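Long-range contact in inactive dihydroorotase-like domain (Chaetomium thermophilum, PDB 5NNL), which is an inactive relative of dihydroorotase that keeps the general fold of that enzyme family: residues G279-V292 and K304-Q316. Numbering follows the deposited sequence.
Sequences GATVEIELDRAFAV and KVLKGVVQRVTFQ
Glu283 O accepts two backbone N-H groups, Gln311 N at 2.7 Å and Arg312 N at 3.2 Å. Gln311 and Arg312 thus both face Glu283 in a classic beta bulge, and Glu283 N closes the pair with a nearly straight bond to Arg312 O (2.8 Å). The Glu283 carboxylate stacks on the Gln311 amide, their planes 15° apart, and makes a long salt bridge through OE1 to Arg312 NE (3.9 Å). At one end Thr314 OG1 donates to Gly279 O (2.8 Å), approaching from above the carbonyl plane. Residues 285-288 form a type I turn; beyond it the ladder resumes two residues out of step, with Gly308 N bonded to Arg288 O. Extended from CG to NE, Arg288 lays its CD against Val309 CG2 (3.7 Å) while its guanidinium meets Glu285 OE2 edge-on. Phe290, with CG held between backbone N and carbonyl carbon (chi1 75°), brings its ring to Leu306 CB and Val309 CG2, and Val292 CG2 packs on Leu306 CD1. Strand 281-291 thus lies between 305-315 and the N-terminal strand 3-11, a bent antiparallel ladder consistent with the small beta subdomain beside the barrel in dihydroorotase relatives.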
ATOM      1  N   GLY A 279      16.206  14.489  -4.281  1.00 45.87           N
ATOM      2  CA  GLY A 279      15.362  15.570  -4.738  1.00 48.16           C
ATOM      3  C   GLY A 279      13.892  15.428  -4.421  1.00 41.37           C
ATOM      4  O   GLY A 279      13.122  16.349  -4.728  1.00 42.13           O
ATOM      5  N   ALA A 280      13.469  14.313  -3.832  1.00 43.57           N
ATOM      6  CA  ALA A 280      12.074  14.123  -3.455  1.00 40.57           C
ATOM      7  C   ALA A 280      11.911  14.577  -2.010  1.00 35.60           C
ATOM      8  O   ALA A 280      12.450  13.950  -1.093  1.00 36.86           O
ATOM      9  CB  ALA A 280      11.651  12.667  -3.634  1.00 38.76           C
ATOM     10  N   THR A 281      11.183  15.675  -1.808  1.00 32.19           N
ATOM     11  CA  THR A 281      10.968  16.229  -0.480  1.00 34.18           C
ATOM     12  C   THR A 281       9.501  16.596  -0.305  1.00 33.30           C
ATOM     13  O   THR A 281       8.790  16.871  -1.276  1.00 31.16           O
ATOM     14  CB  THR A 281      11.846  17.471  -0.231  1.00 35.03           C
ATOM     15  OG1 THR A 281      11.402  18.554  -1.055  1.00 32.96           O
ATOM     16  CG2 THR A 281      13.310  17.167  -0.536  1.00 37.07           C
ATOM     17  N   VAL A 282       9.061  16.594   0.952  1.00 33.03           N
ATOM     18  CA  VAL A 282       7.696  16.946   1.327  1.00 30.92           C
ATOM     19  C   VAL A 282       7.753  17.923   2.492  1.00 32.92           C
ATOM     20  O   VAL A 282       8.343  17.619   3.535  1.00 33.97           O
ATOM     21  CB  VAL A 282       6.868  15.706   1.719  1.00 33.31           C
ATOM     22  CG1 VAL A 282       5.434  16.100   2.060  1.00 30.87           C
ATOM     23  CG2 VAL A 282       6.884  14.683   0.615  1.00 29.31           C
ATOM     24  N   GLU A 283       7.121  19.082   2.325  1.00 32.12           N
ATOM     25  CA  GLU A 283       6.987  20.071   3.386  1.00 31.37           C
ATOM     26  C   GLU A 283       5.532  20.119   3.824  1.00 31.41           C
ATOM     27  O   GLU A 283       4.636  20.295   2.991  1.00 32.92           O
ATOM     28  CB  GLU A 283       7.444  21.455   2.923  1.00 34.01           C
ATOM     29  CG  GLU A 283       7.416  22.512   4.024  1.00 38.75           C
ATOM     30  CD  GLU A 283       7.907  23.871   3.552  1.00 42.97           C
ATOM     31  OE1 GLU A 283       7.721  24.186   2.355  1.00 43.16           O
ATOM     32  OE2 GLU A 283       8.481  24.616   4.377  1.00 46.34           O
ATOM     33  N   ILE A 284       5.305  19.973   5.128  1.00 31.01           N
ATOM     34  CA  ILE A 284       3.970  19.793   5.685  1.00 30.69           C
ATOM     35  C   ILE A 284       3.733  20.836   6.766  1.00 30.48           C
ATOM     36  O   ILE A 284       4.550  20.994   7.680  1.00 29.44           O
ATOM     37  CB  ILE A 284       3.792  18.372   6.254  1.00 31.82           C
ATOM     38  CG1 ILE A 284       3.782  17.358   5.110  1.00 30.35           C
ATOM     39  CG2 ILE A 284       2.506  18.254   7.054  1.00 30.22           C
ATOM     40  CD1 ILE A 284       4.427  16.072   5.459  1.00 32.53           C
ATOM     41  N   GLU A 285       2.611  21.543   6.659  1.00 28.03           N
ATOM     42  CA  GLU A 285       2.119  22.409   7.727  1.00 31.72           C
ATOM     43  C   GLU A 285       1.290  21.520   8.646  1.00 30.57           C
ATOM     44  O   GLU A 285       0.105  21.275   8.415  1.00 30.29           O
ATOM     45  CB  GLU A 285       1.330  23.577   7.148  1.00 32.22           C
ATOM     46  CG  GLU A 285       2.219  24.547   6.360  1.00 36.83           C
ATOM     47  CD  GLU A 285       1.482  25.356   5.301  1.00 39.47           C
ATOM     48  OE1 GLU A 285       1.864  26.526   5.083  1.00 46.63           O
ATOM     49  OE2 GLU A 285       0.540  24.829   4.673  1.00 41.71           O
ATOM     50  N   LEU A 286       1.941  21.013   9.695  1.00 33.16           N
ATOM     51  CA  LEU A 286       1.348  19.974  10.532  1.00 33.55           C
ATOM     52  C   LEU A 286       0.104  20.464  11.264  1.00 38.44           C
ATOM     53  O   LEU A 286      -0.806  19.673  11.536  1.00 39.43           O
ATOM     54  CB  LEU A 286       2.396  19.478  11.527  1.00 33.63           C
ATOM     55  CG  LEU A 286       1.956  18.483  12.597  1.00 39.62           C
ATOM     56  CD1 LEU A 286       1.396  17.223  11.967  1.00 37.40           C
ATOM     57  CD2 LEU A 286       3.128  18.159  13.504  1.00 40.43           C
ATOM     58  N   ASP A 287       0.039  21.757  11.583  1.00 37.70           N
ATOM     59  CA  ASP A 287      -1.037  22.313  12.391  1.00 38.61           C
ATOM     60  C   ASP A 287      -2.141  22.965  11.574  1.00 38.98           C
ATOM     61  O   ASP A 287      -3.157  23.363  12.151  1.00 44.22           O
ATOM     62  CB  ASP A 287      -0.480  23.352  13.370  1.00 40.36           C
ATOM     63  CG  ASP A 287      -0.007  22.737  14.668  1.00 47.17           C
ATOM     64  OD1 ASP A 287      -0.662  21.787  15.156  1.00 47.22           O
ATOM     65  OD2 ASP A 287       1.018  23.212  15.203  1.00 50.53           O
ATOM     66  N   ARG A 288      -1.971  23.100  10.266  1.00 37.29           N
ATOM     67  CA  ARG A 288      -2.975  23.778   9.462  1.00 38.28           C
ATOM     68  C   ARG A 288      -4.201  22.888   9.305  1.00 39.33           C
ATOM     69  O   ARG A 288      -4.093  21.737   8.868  1.00 37.87           O
ATOM     70  CB  ARG A 288      -2.405  24.152   8.099  1.00 37.65           C
ATOM     71  CG  ARG A 288      -3.310  25.084   7.320  1.00 43.11           C
ATOM     72  CD  ARG A 288      -2.707  25.495   5.997  1.00 44.42           C
ATOM     73  NE  ARG A 288      -3.694  26.182   5.165  1.00 51.18           N
ATOM     74  CZ  ARG A 288      -3.546  26.432   3.868  1.00 52.89           C
ATOM     75  NH1 ARG A 288      -2.447  26.052   3.229  1.00 50.50           N
ATOM     76  NH2 ARG A 288      -4.505  27.062   3.205  1.00 59.42           N
ATOM     77  N   ALA A 289      -5.364  23.419   9.672  1.00 40.14           N
ATOM     78  CA  ALA A 289      -6.618  22.705   9.499  1.00 39.94           C
ATOM     79  C   ALA A 289      -7.149  22.887   8.084  1.00 43.48           C
ATOM     80  O   ALA A 289      -6.855  23.876   7.404  1.00 41.92           O
ATOM     81  CB  ALA A 289      -7.660  23.195  10.504  1.00 39.97           C
ATOM     82  N   PHE A 290      -7.940  21.913   7.643  1.00 43.76           N
ATOM     83  CA  PHE A 290      -8.590  21.975   6.344  1.00 42.21           C
ATOM     84  C   PHE A 290      -9.771  21.020   6.357  1.00 44.97           C
ATOM     85  O   PHE A 290      -9.738  19.982   7.023  1.00 46.41           O
ATOM     86  CB  PHE A 290      -7.628  21.615   5.209  1.00 42.83           C
ATOM     87  CG  PHE A 290      -7.341  20.144   5.101  1.00 40.39           C
ATOM     88  CD1 PHE A 290      -6.389  19.549   5.911  1.00 40.16           C
ATOM     89  CD2 PHE A 290      -8.023  19.358   4.191  1.00 42.63           C
ATOM     90  CE1 PHE A 290      -6.126  18.198   5.814  1.00 38.58           C
ATOM     91  CE2 PHE A 290      -7.761  18.007   4.088  1.00 41.51           C
ATOM     92  CZ  PHE A 290      -6.812  17.426   4.901  1.00 34.91           C
ATOM     93  N   ALA A 291     -10.812  21.381   5.618  1.00 42.69           N
ATOM     94  CA  ALA A 291     -11.991  20.541   5.491  1.00 46.74           C
ATOM     95  C   ALA A 291     -11.770  19.529   4.378  1.00 48.21           C
ATOM     96  O   ALA A 291     -11.426  19.902   3.252  1.00 47.59           O
ATOM     97  CB  ALA A 291     -13.229  21.387   5.200  1.00 48.04           C
ATOM     98  N   VAL A 292     -11.958  18.253   4.695  1.00 47.22           N
ATOM     99  CA  VAL A 292     -11.848  17.210   3.680  1.00 48.48           C
ATOM    100  C   VAL A 292     -12.787  17.604   2.546  1.00 52.95           C
ATOM    101  O   VAL A 292     -13.996  17.757   2.775  1.00 54.62           O
ATOM    102  CB  VAL A 292     -12.188  15.821   4.244  1.00 46.19           C
ATOM    103  CG1 VAL A 292     -12.060  14.762   3.156  1.00 47.40           C
ATOM    104  CG2 VAL A 292     -11.276  15.485   5.410  1.00 46.56           C
ATOM    105  N   LYS A 304     -15.425  16.617   7.417  1.00 49.88           N
ATOM    106  CA  LYS A 304     -14.668  16.638   8.658  1.00 45.21           C
ATOM    107  C   LYS A 304     -13.405  17.472   8.478  1.00 44.85           C
ATOM    108  O   LYS A 304     -12.919  17.679   7.364  1.00 46.99           O
ATOM    109  CB  LYS A 304     -14.301  15.221   9.106  1.00 42.72           C
ATOM    110  CG  LYS A 304     -15.496  14.326   9.377  1.00 49.23           C
ATOM    111  CD  LYS A 304     -16.254  14.764  10.625  1.00 51.78           C
ATOM    112  CE  LYS A 304     -17.607  14.072  10.735  1.00 56.12           C
ATOM    113  NZ  LYS A 304     -18.588  14.897  11.508  1.00 56.22           N
ATOM    114  N   VAL A 305     -12.875  17.951   9.597  1.00 40.24           N
ATOM    115  CA  VAL A 305     -11.711  18.829   9.609  1.00 41.00           C
ATOM    116  C   VAL A 305     -10.524  18.040  10.138  1.00 38.68           C
ATOM    117  O   VAL A 305     -10.559  17.527  11.264  1.00 41.05           O
ATOM    118  CB  VAL A 305     -11.963  20.084  10.455  1.00 42.55           C
ATOM    119  CG1 VAL A 305     -10.699  20.921  10.561  1.00 42.48           C
ATOM    120  CG2 VAL A 305     -13.088  20.898   9.846  1.00 42.18           C
ATOM    121  N   LEU A 306      -9.471  17.953   9.333  1.00 37.03           N
ATOM    122  CA  LEU A 306      -8.234  17.298   9.719  1.00 36.26           C
ATOM    123  C   LEU A 306      -7.109  18.326   9.757  1.00 37.69           C
ATOM    124  O   LEU A 306      -7.282  19.488   9.380  1.00 36.83           O
ATOM    125  CB  LEU A 306      -7.893  16.161   8.749  1.00 35.26           C
ATOM    126  CG  LEU A 306      -8.980  15.097   8.568  1.00 36.72           C
ATOM    127  CD1 LEU A 306      -8.609  14.128   7.454  1.00 32.85           C
ATOM    128  CD2 LEU A 306      -9.229  14.345   9.869  1.00 35.29           C
ATOM    129  N   LYS A 307      -5.944  17.888  10.232  1.00 37.80           N
ATOM    130  CA  LYS A 307      -4.746  18.712  10.234  1.00 37.07           C
ATOM    131  C   LYS A 307      -3.653  18.051   9.404  1.00 35.40           C
ATOM    132  O   LYS A 307      -3.558  16.822   9.331  1.00 33.32           O
ATOM    133  CB  LYS A 307      -4.245  18.954  11.660  1.00 37.75           C
ATOM    134  CG  LYS A 307      -5.279  19.643  12.537  1.00 43.87           C
ATOM    135  CD  LYS A 307      -4.660  20.643  13.496  1.00 43.39           C
ATOM    136  CE  LYS A 307      -5.740  21.338  14.312  1.00 47.60           C
ATOM    137  NZ  LYS A 307      -5.228  22.487  15.117  1.00 55.21           N
ATOM    138  N   GLY A 308      -2.828  18.882   8.776  1.00 33.76           N
ATOM    139  CA  GLY A 308      -1.740  18.395   7.954  1.00 32.78           C
ATOM    140  C   GLY A 308      -1.926  18.726   6.490  1.00 30.57           C
ATOM    141  O   GLY A 308      -2.532  17.954   5.740  1.00 33.58           O
ATOM    142  N   VAL A 309      -1.406  19.875   6.072  1.00 29.49           N
ATOM    143  CA  VAL A 309      -1.479  20.319   4.685  1.00 28.23           C
ATOM    144  C   VAL A 309      -0.128  20.078   4.032  1.00 32.23           C
ATOM    145  O   VAL A 309       0.918  20.411   4.605  1.00 32.37           O
ATOM    146  CB  VAL A 309      -1.892  21.799   4.597  1.00 34.76           C
ATOM    147  CG1 VAL A 309      -1.682  22.351   3.185  1.00 36.59           C
ATOM    148  CG2 VAL A 309      -3.353  21.959   5.007  1.00 36.77           C
ATOM    149  N   VAL A 310      -0.148  19.490   2.838  1.00 30.52           N
ATOM    150  CA  VAL A 310       1.063  19.254   2.055  1.00 29.45           C
ATOM    151  C   VAL A 310       1.430  20.576   1.385  1.00 30.97           C
ATOM    152  O   VAL A 310       0.895  20.926   0.332  1.00 29.57           O
ATOM    153  CB  VAL A 310       0.869  18.133   1.033  1.00 31.13           C
ATOM    154  CG1 VAL A 310       2.146  17.911   0.237  1.00 30.29           C
ATOM    155  CG2 VAL A 310       0.448  16.854   1.731  1.00 31.47           C
ATOM    156  N   GLN A 311       2.361  21.313   1.991  1.00 27.76           N
ATOM    157  CA  GLN A 311       2.676  22.652   1.503  1.00 31.83           C
ATOM    158  C   GLN A 311       3.436  22.593   0.184  1.00 28.61           C
ATOM    159  O   GLN A 311       3.161  23.376  -0.732  1.00 29.20           O
ATOM    160  CB  GLN A 311       3.476  23.420   2.558  1.00 32.16           C
ATOM    161  CG  GLN A 311       4.040  24.761   2.081  1.00 39.01           C
ATOM    162  CD  GLN A 311       4.761  25.525   3.185  1.00 40.46           C
ATOM    163  OE1 GLN A 311       5.114  24.961   4.223  1.00 37.33           O
ATOM    164  NE2 GLN A 311       4.980  26.816   2.964  1.00 41.78           N
ATOM    165  N   ARG A 312       4.387  21.671   0.061  1.00 29.64           N
ATOM    166  CA  ARG A 312       5.198  21.597  -1.143  1.00 32.93           C
ATOM    167  C   ARG A 312       5.784  20.201  -1.275  1.00 29.20           C
ATOM    168  O   ARG A 312       6.271  19.631  -0.296  1.00 31.05           O
ATOM    169  CB  ARG A 312       6.323  22.635  -1.117  1.00 32.87           C
ATOM    170  CG  ARG A 312       7.180  22.649  -2.379  1.00 36.39           C
ATOM    171  CD  ARG A 312       8.442  23.488  -2.226  1.00 42.06           C
ATOM    172  NE  ARG A 312       9.226  23.087  -1.060  1.00 46.02           N
ATOM    173  CZ  ARG A 312      10.549  23.186  -0.958  1.00 50.01           C
ATOM    174  NH1 ARG A 312      11.280  23.666  -1.959  1.00 53.01           N
ATOM    175  NH2 ARG A 312      11.148  22.791   0.159  1.00 52.05           N
ATOM    176  N   VAL A 313       5.745  19.669  -2.494  1.00 29.19           N
ATOM    177  CA  VAL A 313       6.403  18.415  -2.839  1.00 28.45           C
ATOM    178  C   VAL A 313       7.323  18.689  -4.016  1.00 29.52           C
ATOM    179  O   VAL A 313       6.882  19.222  -5.041  1.00 28.39           O
ATOM    180  CB  VAL A 313       5.392  17.305  -3.184  1.00 30.68           C
ATOM    181  CG1 VAL A 313       6.107  16.034  -3.665  1.00 28.64           C
ATOM    182  CG2 VAL A 313       4.511  17.002  -1.982  1.00 31.20           C
ATOM    183  N   THR A 314       8.594  18.335  -3.868  1.00 29.08           N
ATOM    184  CA  THR A 314       9.541  18.383  -4.968  1.00 31.77           C
ATOM    185  C   THR A 314       9.781  16.970  -5.483  1.00 36.68           C
ATOM    186  O   THR A 314       9.721  15.993  -4.732  1.00 34.71           O
ATOM    187  CB  THR A 314      10.868  19.025  -4.547  1.00 37.07           C
ATOM    188  OG1 THR A 314      11.493  18.245  -3.519  1.00 36.06           O
ATOM    189  CG2 THR A 314      10.637  20.445  -4.036  1.00 34.84           C
ATOM    190  N   PHE A 315      10.025  16.871  -6.784  1.00 34.14           N
ATOM    191  CA  PHE A 315      10.241  15.576  -7.418  1.00 37.01           C
ATOM    192  C   PHE A 315      11.008  15.816  -8.705  1.00 36.66           C
ATOM    193  O   PHE A 315      10.556  16.588  -9.555  1.00 35.90           O
ATOM    194  CB  PHE A 315       8.910  14.874  -7.696  1.00 34.73           C
ATOM    195  CG  PHE A 315       9.059  13.547  -8.377  1.00 32.32           C
ATOM    196  CD1 PHE A 315       9.575  12.459  -7.693  1.00 36.47           C
ATOM    197  CD2 PHE A 315       8.674  13.384  -9.693  1.00 36.21           C
ATOM    198  CE1 PHE A 315       9.715  11.235  -8.318  1.00 37.66           C
ATOM    199  CE2 PHE A 315       8.810  12.163 -10.321  1.00 38.01           C
ATOM    200  CZ  PHE A 315       9.331  11.085  -9.632  1.00 36.13           C
ATOM    201  N   GLN A 316      12.169  15.181  -8.837  1.00 39.07           N
ATOM    202  CA  GLN A 316      12.947  15.246 -10.072  1.00 40.64           C
ATOM    203  C   GLN A 316      13.226  16.692 -10.474  1.00 42.46           C
ATOM    204  O   GLN A 316      13.059  17.076 -11.635  1.00 40.97           O
ATOM    205  CB  GLN A 316      12.236  14.490 -11.196  1.00 39.88           C
ATOM    206  CG  GLN A 316      12.337  12.979 -11.081  1.00 43.75           C
ATOM    207  CD  GLN A 316      13.750  12.479 -11.305  1.00 44.98           C
ATOM    208  OE1 GLN A 316      14.443  12.936 -12.212  1.00 47.68           O
ATOM    209  NE2 GLN A 316      14.189  11.544 -10.471  1.00 47.63           N
TER
HETATM  210  O   HOH W   1       9.291  20.115  -0.513  1.00 36.02           O
HETATM  211  O   HOH W   2      -2.974  22.287  16.037  1.00 48.40           O